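Local atomic coordinates of acetylene hydratase (Pelobacter acetylenicus, PDB entry 2E7Z), a protein that catalyses the hydration of acetylene to acetaldehyde, using a tungsten bis(molybdopterin guanine dinucleotide) cofactor and one [4Fe-4S] cluster. Residues Pro405-Phe410 with Asn432-Val437; Gly104-Glu109 with Ser414-Gly419; Trp646-His651 with Leu721-Lys726; Tyr612-Ile617 with Gly674-Glu679. One frame throughout, in Å; residues are numbered along the deposited sequence.

In the fold
Interactions 1 and 2 share one mixed sheet, in which strands 408-412 and 103-107 are neighbours. Interaction 1 is a buried parallel strand pair; interaction 2, also buried, lies where strand 103-107 ends at the cofactor and is small, polar and completed by the dinucleotide. Interaction 3 belongs to a separate sheet near the C-terminus; it is antiparallel and partly exposed, with aromatic and charged groups on one face. Interaction 4 joins two loops that follow strands 596-600 and 668-671 of that same sheet, by ring and proline packing rather than by strand pairing. It touches interaction 2 through Met418, whereas interactions 1 and 3 stand about 17 Å apart at their nearest atoms.

Interaction 1. Residues Pro405-Phe410 with Asn432-Val437; sequences PVKAFF and NQDLVV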
# COMPACT_ATOMS: atom_id res chain seq x y z
N PRO A 405 13.71 18.01 -15.12
CA PRO A 405 12.50 18.56 -14.52
C PRO A 405 11.24 17.74 -14.66
O PRO A 405 10.96 17.18 -15.70
CB PRO A 405 12.30 19.90 -15.26
CG PRO A 405 13.51 20.13 -16.07
CD PRO A 405 14.22 18.83 -16.23
N VAL A 406 10.47 17.70 -13.58
CA VAL A 406 9.08 17.23 -13.60
C VAL A 406 8.25 18.47 -13.27
O VAL A 406 8.53 19.15 -12.27
CB VAL A 406 8.84 16.12 -12.57
CG1 VAL A 406 7.34 15.83 -12.40
CG2 VAL A 406 9.59 14.87 -12.99
N LYS A 407 7.29 18.80 -14.13
CA LYS A 407 6.61 20.08 -14.08
C LYS A 407 5.11 19.96 -14.15
O LYS A 407 4.44 20.98 -13.94
CB LYS A 407 7.11 20.99 -15.23
CG LYS A 407 8.54 21.47 -14.97
CD LYS A 407 8.60 22.51 -13.86
CE LYS A 407 10.03 22.98 -13.68
NZ LYS A 407 10.04 24.01 -12.64
N ALA A 408 4.58 18.78 -14.45
CA ALA A 408 3.14 18.52 -14.31
C ALA A 408 2.95 17.36 -13.34
O ALA A 408 3.71 16.40 -13.41
CB ALA A 408 2.48 18.19 -15.66
N PHE A 409 1.94 17.44 -12.49
CA PHE A 409 1.72 16.43 -11.47
C PHE A 409 0.23 16.17 -11.28
O PHE A 409 -0.55 17.11 -11.06
CB PHE A 409 2.42 16.83 -10.17
CG PHE A 409 2.34 15.79 -9.07
CD1 PHE A 409 1.30 15.77 -8.14
CD2 PHE A 409 3.34 14.81 -8.99
CE1 PHE A 409 1.27 14.79 -7.13
CE2 PHE A 409 3.32 13.86 -7.94
CZ PHE A 409 2.28 13.83 -7.06
N PHE A 410 -0.17 14.90 -11.42
CA PHE A 410 -1.56 14.51 -11.22
C PHE A 410 -1.64 13.63 -9.97
O PHE A 410 -0.91 12.64 -9.86
CB PHE A 410 -2.17 13.71 -12.38
CG PHE A 410 -2.24 14.41 -13.70
CD1 PHE A 410 -1.98 15.75 -13.86
CD2 PHE A 410 -2.60 13.65 -14.82
CE1 PHE A 410 -2.08 16.37 -15.12
CE2 PHE A 410 -2.71 14.25 -16.07
CZ PHE A 410 -2.48 15.62 -16.21
N ASN A 432 7.00 23.72 -7.07
CA ASN A 432 7.79 23.98 -8.28
C ASN A 432 7.11 23.49 -9.56
O ASN A 432 7.71 23.55 -10.62
CB ASN A 432 9.18 23.35 -8.12
CG ASN A 432 10.20 23.92 -9.08
OD1 ASN A 432 11.07 23.18 -9.58
ND2 ASN A 432 10.16 25.19 -9.31
N GLN A 433 5.87 23.03 -9.45
CA GLN A 433 5.10 22.56 -10.61
C GLN A 433 4.49 23.68 -11.41
O GLN A 433 4.14 24.71 -10.85
CB GLN A 433 3.98 21.58 -10.17
CG GLN A 433 4.49 20.32 -9.48
CD GLN A 433 5.53 19.64 -10.36
OE1 GLN A 433 5.19 18.98 -11.33
NE2 GLN A 433 6.82 19.81 -10.03
N ASP A 434 4.40 23.46 -12.72
CA ASP A 434 3.66 24.37 -13.60
C ASP A 434 2.18 23.97 -13.71
O ASP A 434 1.33 24.81 -13.97
CB ASP A 434 4.29 24.38 -14.99
CG ASP A 434 5.64 25.04 -15.01
OD1 ASP A 434 5.89 25.94 -14.18
OD2 ASP A 434 6.45 24.66 -15.87
N LEU A 435 1.86 22.70 -13.46
CA LEU A 435 0.49 22.20 -13.50
C LEU A 435 0.30 21.11 -12.48
O LEU A 435 1.04 20.13 -12.49
CB LEU A 435 0.15 21.63 -14.89
CG LEU A 435 -1.21 20.95 -15.06
CD1 LEU A 435 -2.37 21.94 -14.90
CD2 LEU A 435 -1.33 20.32 -16.43
N VAL A 436 -0.70 21.28 -11.61
CA VAL A 436 -1.08 20.24 -10.65
C VAL A 436 -2.57 20.01 -10.78
O VAL A 436 -3.37 20.97 -10.75
CB VAL A 436 -0.72 20.62 -9.20
CG1 VAL A 436 -1.24 19.61 -8.16
CG2 VAL A 436 0.77 20.85 -9.09
N VAL A 437 -2.97 18.76 -10.98
CA VAL A 437 -4.38 18.39 -11.04
C VAL A 437 -4.65 17.38 -9.94
O VAL A 437 -3.90 16.39 -9.80
CB VAL A 437 -4.71 17.76 -12.41
CG1 VAL A 437 -6.16 17.22 -12.45
CG2 VAL A 437 -4.41 18.72 -13.58
O HOH W 1 11.31 26.40 -11.27
O HOH W 2 8.88 25.91 -15.22
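The Phe410 ring presents an edge to Leu435, whose CD2 lies near the ring plane, 4.2 Å from Phe410 CE1. Val437 runs alongside Phe410 and points the same way, its CG2 coming obliquely to 3.7 Å from Phe410 CE1. A second flat group at the contact is the Gln433 amide, turned back by a bend at chi2 (-53°). Gln433 NE2 donates to Val406 O (2.9 Å) from above the carbonyl plane, and also to Gly429 O, so two carbonyls fix the rotation of the amide. Its OE1 then sits only 3.0 Å from Lys407 C. Strands 408-412 and 435-440 run parallel and, with helix 423-431 between them in the chain, form a beta-alpha-beta unit of the molybdopterin oxidoreductase fold. Lys407 O opens the pairing by accepting from both Asp434 N and Leu435 N, one carbonyl taking two N-H groups. Farther on, Phe409 N donates to Leu435 O (2.8 Å) and Phe409 O accepts from Val437 N. Ala408, Phe410, Leu435 and Val437 share one face, where helix 80-98 packs on Leu435; Phe409 and Val436 occupy the other, where helix 391-400 meets Phe409. At the loop end Lys407 crosses the second segment, with CD 3.6 Å from Asp434 OD2. Its NZ bonds to Asn432 O (3.1 Å) and to Glu401, while a water that donates to Asp434 OD2 is held weakly by the same ammonium.

Interaction 2. Residues Gly104-Glu109 with Ser414-Gly419; sequences GVSQTE and SNALMG. With MGD (2-amino-5,6-dimercapto-7-methyl-3,7,8a,9-tetrahydro-8-oxa-1,3,9,10-tetraaza-anthracen-4-one guanosine dinucleotide), chain E.
Ser106 OG is gripped by two hydroxyls: Ser414 OG at 2.7 Å and Tyr420 OH. Both serines hold OG anti to their own backbone N (chi1 174° in Ser106, 170° in Ser414), and each CB points toward the other segment, which brings the hydroxyls together between strand 103-107 and the loop. Beside them the methyl of Ala416 rests against Ser106 OG at 3.7 Å, the apolar part of a small, wholly buried contact. Just past the end of the strand, Thr108 turns its hydroxyl to the cofactor: OG1 donates to O2A of the MGD phosphate nearer the pterin, 2.6 Å away, while its CG2 packs against O1A of the same phosphate. The loop contributes backbone atoms instead. Asn415, at the centre of an inverse gamma turn, gives its N-H to O5' of MGD (3.0 Å, 160° at the hydrogen), and its side-chain amide is held by Thr446 and Ser610. Gly419 O accepts from MGD N22 in a nearly straight bond of 2.9 Å. Thr108 thus holds a phosphate oxygen, and the loop 414-419 both the ester oxygen O5' and the pterin N22. Such binding by loops that leave the C-terminal ends of neighbouring parallel strands resembles the dinucleotide sites of Rossmann-like folds, here that of one MGD in a DMSO reductase family enzyme.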
# COMPACT_ATOMS: atom_id res chain seq x y z
N GLY A 104 4.46 13.72 -13.85
CA GLY A 104 4.48 12.76 -12.76
C GLY A 104 3.05 12.48 -12.31
O GLY A 104 2.18 13.38 -12.36
N VAL A 105 2.78 11.25 -11.89
CA VAL A 105 1.44 10.86 -11.42
C VAL A 105 1.55 10.09 -10.11
O VAL A 105 2.38 9.17 -10.03
CB VAL A 105 0.69 10.03 -12.50
CG1 VAL A 105 -0.66 9.52 -11.94
CG2 VAL A 105 0.46 10.83 -13.75
N SER A 106 0.73 10.44 -9.12
CA SER A 106 0.59 9.62 -7.91
C SER A 106 -0.84 9.14 -7.91
O SER A 106 -1.77 9.98 -7.80
CB SER A 106 0.94 10.47 -6.68
OG SER A 106 0.69 9.78 -5.47
N GLN A 107 -1.06 7.84 -8.05
CA GLN A 107 -2.40 7.29 -8.17
C GLN A 107 -2.60 6.15 -7.21
O GLN A 107 -1.76 5.24 -7.16
CB GLN A 107 -2.60 6.73 -9.60
CG GLN A 107 -3.93 6.05 -9.85
CD GLN A 107 -3.89 5.05 -10.98
OE1 GLN A 107 -2.81 4.61 -11.37
NE2 GLN A 107 -5.04 4.66 -11.48
N THR A 108 -3.70 6.16 -6.46
CA THR A 108 -4.07 4.99 -5.69
C THR A 108 -5.28 4.35 -6.35
O THR A 108 -6.44 4.77 -6.10
CB THR A 108 -4.39 5.35 -4.23
OG1 THR A 108 -3.22 5.95 -3.66
CG2 THR A 108 -4.77 4.10 -3.46
N GLU A 109 -5.05 3.34 -7.18
CA GLU A 109 -6.15 2.80 -7.95
C GLU A 109 -7.13 2.00 -7.08
O GLU A 109 -8.31 1.92 -7.44
CB GLU A 109 -5.66 1.99 -9.16
CG GLU A 109 -6.76 1.36 -10.00
CD GLU A 109 -7.81 2.34 -10.52
OE1 GLU A 109 -7.65 3.58 -10.37
OE2 GLU A 109 -8.81 1.84 -11.08
N SER A 414 -5.22 10.34 -4.24
CA SER A 414 -3.96 10.28 -3.52
C SER A 414 -3.63 11.63 -2.91
O SER A 414 -3.44 12.63 -3.62
CB SER A 414 -2.84 9.83 -4.51
OG SER A 414 -1.55 9.96 -3.92
N ASN A 415 -3.61 11.67 -1.57
CA ASN A 415 -3.22 12.87 -0.86
C ASN A 415 -1.70 12.84 -0.76
O ASN A 415 -1.10 12.67 0.29
CB ASN A 415 -3.91 12.89 0.50
CG ASN A 415 -3.59 14.12 1.32
OD1 ASN A 415 -3.15 15.15 0.81
ND2 ASN A 415 -3.91 14.02 2.61
N ALA A 416 -1.09 13.01 -1.93
CA ALA A 416 0.34 12.80 -2.15
C ALA A 416 1.25 13.60 -1.24
O ALA A 416 2.29 13.10 -0.80
CB ALA A 416 0.71 13.03 -3.64
N LEU A 417 0.88 14.84 -0.91
CA LEU A 417 1.68 15.62 0.02
C LEU A 417 2.00 14.81 1.28
O LEU A 417 3.09 14.94 1.85
CB LEU A 417 0.94 16.93 0.38
CG LEU A 417 1.64 17.76 1.44
CD1 LEU A 417 2.97 18.33 0.95
CD2 LEU A 417 0.69 18.89 1.86
N MET A 418 1.02 14.04 1.75
CA MET A 418 1.09 13.38 3.05
C MET A 418 1.30 11.88 2.96
O MET A 418 1.27 11.20 4.00
CB MET A 418 -0.22 13.66 3.84
CG MET A 418 -0.35 15.10 4.37
SD MET A 418 -1.98 15.52 5.06
CE MET A 418 -2.36 14.13 6.16
N GLY A 419 1.52 11.37 1.74
CA GLY A 419 1.40 9.93 1.49
C GLY A 419 2.71 9.21 1.35
O GLY A 419 2.74 8.02 1.02
PB MGD E . -4.32 8.91 1.28
O1B MGD E . -2.90 9.42 1.22
O2B MGD E . -5.16 9.20 2.47
O3B MGD E . -4.39 7.32 1.08
O3A MGD E . -2.47 5.84 0.43
PA MGD E . -3.89 6.37 -0.12
O1A MGD E . -4.91 5.28 -0.18
O2A MGD E . -3.58 7.17 -1.34
O5' MGD E . -5.05 9.51 -0.03
C5' MGD E . -6.24 8.91 -0.49
C4' MGD E . -7.06 10.01 -1.13
O4' MGD E . -8.12 9.39 -1.87
C3' MGD E . -7.78 10.90 -0.12
O3' MGD E . -7.41 12.27 -0.36
C2' MGD E . -9.29 10.67 -0.34
O2' MGD E . -10.15 11.81 -0.16
C1' MGD E . -9.30 10.21 -1.77
N9 MGD E . -10.40 9.31 -2.17
C8 MGD E . -10.95 8.31 -1.45
N7 MGD E . -11.86 7.64 -2.17
C5 MGD E . -11.84 8.18 -3.41
C6 MGD E . -12.54 7.96 -4.66
O6 MGD E . -13.39 7.05 -4.79
N1 MGD E . -12.18 8.76 -5.68
C2 MGD E . -11.33 9.78 -5.60
N2 MGD E . -11.07 10.51 -6.72
N3 MGD E . -10.67 10.04 -4.48
C4 MGD E . -10.89 9.27 -3.40
C10 MGD E . -2.47 4.70 1.28
C11 MGD E . -1.04 4.20 1.34
O11 MGD E . -0.31 5.21 2.03
C12 MGD E . -0.98 2.88 2.07
S12 MGD E . -2.00 1.61 1.56
C13 MGD E . -0.10 2.69 3.07
S13 MGD E . -0.08 1.27 4.01
C14 MGD E . 0.92 3.72 3.46
N15 MGD E . 0.63 4.32 4.76
C16 MGD E . 1.48 5.34 5.09
C17 MGD E . 1.87 5.66 6.47
O17 MGD E . 1.44 4.98 7.43
N18 MGD E . 2.71 6.70 6.65
C19 MGD E . 3.20 7.45 5.63
N19 MGD E . 4.04 8.48 5.88
N20 MGD E . 2.86 7.22 4.36
C21 MGD E . 2.04 6.21 4.05
N22 MGD E . 1.74 5.98 2.77
C23 MGD E . 1.01 4.79 2.37

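Interaction 3. Residues Trp646-His651 with Leu721-Lys726; sequences WVETTH and LAKAYK
Trp646 and Tyr725 cross obliquely, their rings inclined at 35°. What lies over the Tyr725 face is Trp646 CB, 3.8 Å from the ring centroid and displaced toward the rim, a CH-pi contact; the indole comes nearest through Trp646 CD1, 3.5 Å from Tyr725 CE2. With CG placed between its backbone N and carbonyl carbon (chi1 55°), the tyrosine lies back across the neighbouring strand and reaches Glu648. There Tyr725 OH donates to Glu648 OE1 over 2.6 Å, meeting the oxygen on its anti side and somewhat out of the carboxylate plane, at the edge of the tyrosine ring. Arg653 also bonds to this hydroxyl and makes a cation-pi contact with Trp646. Strands 644-648 and 720-726 pair antiparallel in the mixed sheet of the C-terminal dinucleotide-binding domain, whose family belongs to the double-psi beta-barrel clan. Trp646 with Tyr725 and Glu648 with Lys723 are hydrogen-bonded pairs, the latter with Lys723 N to Glu648 O at 2.8 Å. Val647 and Ala724, a non-hydrogen-bonded pair, face the other way, toward Ile669 of strand 668-671. On the face of Trp646, Glu648 and Tyr725 a water links Glu648 OE2 to Lys723 NZ, the ammonium being salt-bridged to Glu593. Farther along, Thr649 OG1 accepts from His651 N (3.0 Å) in an ST turn, and the same hydroxyl is hydrogen-bonded to Val699 O.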
# COMPACT_ATOMS: atom_id res chain seq x y z
N TRP A 646 5.09 18.00 21.26
CA TRP A 646 5.77 17.80 20.00
C TRP A 646 6.49 16.45 20.04
O TRP A 646 7.07 16.06 21.06
CB TRP A 646 6.80 18.90 19.75
CG TRP A 646 6.23 20.26 19.53
CD1 TRP A 646 6.20 21.30 20.44
CD2 TRP A 646 5.65 20.75 18.32
NE1 TRP A 646 5.61 22.41 19.85
CE2 TRP A 646 5.28 22.10 18.55
CE3 TRP A 646 5.41 20.19 17.06
CZ2 TRP A 646 4.67 22.88 17.56
CZ3 TRP A 646 4.83 20.98 16.07
CH2 TRP A 646 4.45 22.31 16.33
N VAL A 647 6.47 15.75 18.92
CA VAL A 647 7.31 14.57 18.77
C VAL A 647 8.26 14.92 17.64
O VAL A 647 7.83 15.30 16.55
CB VAL A 647 6.49 13.30 18.46
CG1 VAL A 647 7.41 12.11 18.26
CG2 VAL A 647 5.49 13.05 19.60
N GLU A 648 9.56 14.80 17.91
CA GLU A 648 10.56 15.33 17.00
C GLU A 648 11.64 14.28 16.73
O GLU A 648 12.17 13.65 17.66
CB GLU A 648 11.19 16.60 17.60
CG GLU A 648 12.30 17.21 16.74
CD GLU A 648 12.79 18.57 17.21
OE1 GLU A 648 12.29 19.12 18.21
OE2 GLU A 648 13.70 19.13 16.55
N THR A 649 11.97 14.10 15.46
CA THR A 649 13.12 13.30 15.04
C THR A 649 14.18 14.27 14.55
O THR A 649 13.96 15.49 14.49
CB THR A 649 12.72 12.38 13.88
OG1 THR A 649 12.40 13.21 12.75
CG2 THR A 649 11.55 11.49 14.24
N THR A 650 15.31 13.73 14.08
CA THR A 650 16.32 14.58 13.47
C THR A 650 15.80 15.26 12.19
O THR A 650 16.36 16.28 11.77
CB THR A 650 17.59 13.80 13.15
OG1 THR A 650 17.30 12.68 12.29
CG2 THR A 650 18.30 13.34 14.43
N HIS A 651 14.74 14.73 11.58
CA HIS A 651 14.21 15.28 10.34
C HIS A 651 13.19 16.40 10.54
O HIS A 651 13.15 17.33 9.76
CB HIS A 651 13.55 14.19 9.51
CG HIS A 651 13.29 14.62 8.11
ND1 HIS A 651 12.05 15.06 7.68
CD2 HIS A 651 14.13 14.76 7.07
CE1 HIS A 651 12.14 15.42 6.41
NE2 HIS A 651 13.40 15.27 6.02
N LEU A 721 15.08 7.45 15.95
CA LEU A 721 14.98 7.96 17.30
C LEU A 721 14.17 9.25 17.33
O LEU A 721 14.17 10.04 16.35
CB LEU A 721 16.38 8.16 17.90
CG LEU A 721 17.19 6.87 18.12
CD1 LEU A 721 18.69 7.18 18.21
CD2 LEU A 721 16.70 6.09 19.35
N ALA A 722 13.49 9.46 18.44
CA ALA A 722 12.63 10.62 18.65
C ALA A 722 12.70 11.15 20.08
O ALA A 722 13.04 10.41 21.02
CB ALA A 722 11.19 10.29 18.28
N LYS A 723 12.36 12.42 20.22
CA LYS A 723 12.13 13.02 21.54
C LYS A 723 10.70 13.55 21.60
O LYS A 723 10.09 13.86 20.56
CB LYS A 723 13.12 14.15 21.82
CG LYS A 723 13.01 15.33 20.85
CD LYS A 723 13.85 16.52 21.28
CE LYS A 723 15.27 16.38 20.84
NZ LYS A 723 16.00 17.69 20.81
N ALA A 724 10.18 13.65 22.82
CA ALA A 724 8.84 14.18 23.02
C ALA A 724 8.92 15.25 24.10
O ALA A 724 9.58 15.06 25.13
CB ALA A 724 7.90 13.08 23.44
N TYR A 725 8.26 16.38 23.86
CA TYR A 725 8.29 17.50 24.81
C TYR A 725 7.01 18.33 24.76
O TYR A 725 6.30 18.33 23.75
CB TYR A 725 9.56 18.36 24.60
CG TYR A 725 9.76 18.88 23.19
CD1 TYR A 725 10.43 18.13 22.24
CD2 TYR A 725 9.26 20.12 22.81
CE1 TYR A 725 10.61 18.61 20.92
CE2 TYR A 725 9.44 20.62 21.52
CZ TYR A 725 10.11 19.85 20.58
OH TYR A 725 10.27 20.35 19.31
N LYS A 726 6.68 19.01 25.86
CA LYS A 726 5.46 19.81 25.95
C LYS A 726 5.43 20.95 24.93
O LYS A 726 6.48 21.55 24.63
CB LYS A 726 5.28 20.38 27.38
CG LYS A 726 4.33 19.58 28.29
CD LYS A 726 4.83 19.44 29.76
CE LYS A 726 5.15 20.78 30.46
NZ LYS A 726 4.10 21.24 31.42
O HOH W 3 16.16 18.60 17.94
O HOH W 4 16.00 11.18 14.99

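Interaction 4. Residues Tyr612-Ile617 with Gly674-Glu679; sequences YHQPGI and GRWCPE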
# COMPACT_ATOMS: atom_id res chain seq x y z
N TYR A 612 -11.69 10.69 5.90
CA TYR A 612 -12.85 10.73 6.82
C TYR A 612 -12.60 11.60 8.05
O TYR A 612 -13.29 11.45 9.08
CB TYR A 612 -13.40 9.33 7.22
CG TYR A 612 -13.32 8.34 6.10
CD1 TYR A 612 -13.61 8.72 4.79
CD2 TYR A 612 -12.89 7.04 6.35
CE1 TYR A 612 -13.47 7.80 3.73
CE2 TYR A 612 -12.75 6.12 5.33
CZ TYR A 612 -13.02 6.51 4.02
OH TYR A 612 -12.83 5.60 2.99
N HIS A 613 -11.66 12.53 7.96
CA HIS A 613 -11.49 13.54 9.03
C HIS A 613 -12.47 14.72 8.93
O HIS A 613 -12.46 15.60 9.80
CB HIS A 613 -10.03 14.03 9.09
CG HIS A 613 -9.04 12.95 9.37
ND1 HIS A 613 -9.18 12.07 10.42
CD2 HIS A 613 -7.86 12.64 8.77
CE1 HIS A 613 -8.15 11.24 10.43
NE2 HIS A 613 -7.33 11.58 9.45
N GLN A 614 -13.27 14.79 7.86
CA GLN A 614 -14.29 15.85 7.73
C GLN A 614 -15.22 15.81 8.96
O GLN A 614 -15.45 14.72 9.50
CB GLN A 614 -15.08 15.64 6.44
CG GLN A 614 -14.37 16.17 5.20
CD GLN A 614 -13.23 15.24 4.74
OE1 GLN A 614 -13.23 14.02 4.99
NE2 GLN A 614 -12.25 15.83 4.05
N PRO A 615 -15.74 16.98 9.42
CA PRO A 615 -16.65 16.98 10.55
C PRO A 615 -17.77 15.96 10.37
O PRO A 615 -18.44 15.94 9.34
CB PRO A 615 -17.21 18.41 10.56
CG PRO A 615 -16.08 19.25 10.05
CD PRO A 615 -15.45 18.36 8.96
N GLY A 616 -17.95 15.11 11.37
CA GLY A 616 -19.02 14.11 11.33
C GLY A 616 -18.80 13.02 12.34
O GLY A 616 -17.84 13.07 13.14
N ILE A 617 -19.66 12.02 12.28
CA ILE A 617 -19.64 10.90 13.22
C ILE A 617 -18.30 10.18 13.29
O ILE A 617 -17.82 9.87 14.38
CB ILE A 617 -20.84 9.91 12.97
CG1 ILE A 617 -20.91 8.82 14.05
CG2 ILE A 617 -20.82 9.35 11.55
CD1 ILE A 617 -22.27 8.11 14.14
N GLY A 674 -1.66 10.36 8.68
CA GLY A 674 -2.79 10.81 7.89
C GLY A 674 -3.61 11.88 8.55
O GLY A 674 -4.64 12.25 8.03
N ARG A 675 -3.16 12.38 9.70
CA ARG A 675 -3.97 13.33 10.44
C ARG A 675 -3.90 14.75 9.88
O ARG A 675 -2.81 15.29 9.68
CB ARG A 675 -3.55 13.32 11.92
CG ARG A 675 -4.09 12.14 12.66
CD ARG A 675 -5.55 12.49 13.00
NE ARG A 675 -6.23 11.39 13.60
CZ ARG A 675 -7.44 11.46 14.13
NH1 ARG A 675 -8.11 12.61 14.17
NH2 ARG A 675 -7.95 10.37 14.65
N TRP A 676 -5.06 15.32 9.61
CA TRP A 676 -5.16 16.73 9.29
C TRP A 676 -6.56 17.19 9.71
O TRP A 676 -7.33 16.38 10.21
CB TRP A 676 -4.87 17.02 7.80
CG TRP A 676 -5.83 16.37 6.82
CD1 TRP A 676 -5.96 15.04 6.53
CD2 TRP A 676 -6.75 17.06 5.96
NE1 TRP A 676 -6.91 14.85 5.54
CE2 TRP A 676 -7.43 16.08 5.20
CE3 TRP A 676 -7.10 18.42 5.80
CZ2 TRP A 676 -8.41 16.40 4.26
CZ3 TRP A 676 -8.07 18.75 4.85
CH2 TRP A 676 -8.73 17.74 4.10
N CYS A 677 -6.87 18.46 9.47
CA CYS A 677 -8.03 19.11 10.10
C CYS A 677 -8.87 19.82 9.04
O CYS A 677 -8.71 21.02 8.83
CB CYS A 677 -7.50 20.13 11.12
SG CYS A 677 -6.16 19.51 12.23
N PRO A 678 -9.76 19.08 8.36
CA PRO A 678 -10.57 19.62 7.26
C PRO A 678 -11.48 20.77 7.63
O PRO A 678 -11.95 21.48 6.74
CB PRO A 678 -11.39 18.40 6.79
CG PRO A 678 -10.59 17.22 7.22
CD PRO A 678 -9.99 17.63 8.53
N GLU A 679 -11.73 20.96 8.92
CA GLU A 679 -12.55 22.06 9.42
C GLU A 679 -11.81 23.38 9.33
O GLU A 679 -12.41 24.44 9.35
CB GLU A 679 -13.00 21.77 10.86
CG GLU A 679 -11.87 21.83 11.90
CD GLU A 679 -11.17 20.50 12.16
OE1 GLU A 679 -10.57 20.34 13.24
OE2 GLU A 679 -11.20 19.62 11.28
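His613 turns CG anti to its carbonyl carbon (chi1 -60°), and Arg675 bends at chi2 (-80°), which brings the imidazole up against the guanidinium. His613 CE1 lies over one face of the guanidinium, toward its rim, 3.7 Å from Arg675 NE. The other end of the imidazole faces Trp676: its edge is directed at the indole face in an offset edge-to-face pair with planes at 88°, and His613 CD2 stands 3.8 Å from Trp676 CD1. Between these partners His613 NE2 makes a weak, bent hydrogen bond to Gly674 O (3.1 Å). The two segments are loops of the molybdopterin dinucleotide-binding domain, following strands 596-600 and 668-671, which are neighbours in its sheet. Arg675 is salt-bridged to Glu604, a residue of the cofactor site, and Trp676 NE1 bonds to Ser610 O. Pro678 fills the next place along the interface, its CD 3.4 Å from His613 O and its CG over one face of Trp676, toward the rim. Gln614 crosses this proline at about a right angle, with NE2 3.8 Å from Pro678 CG. Toward solvent, Pro615 CG touches Glu679 CB, and Arg619 bonds both to the Glu679 carboxylate and to His613 O.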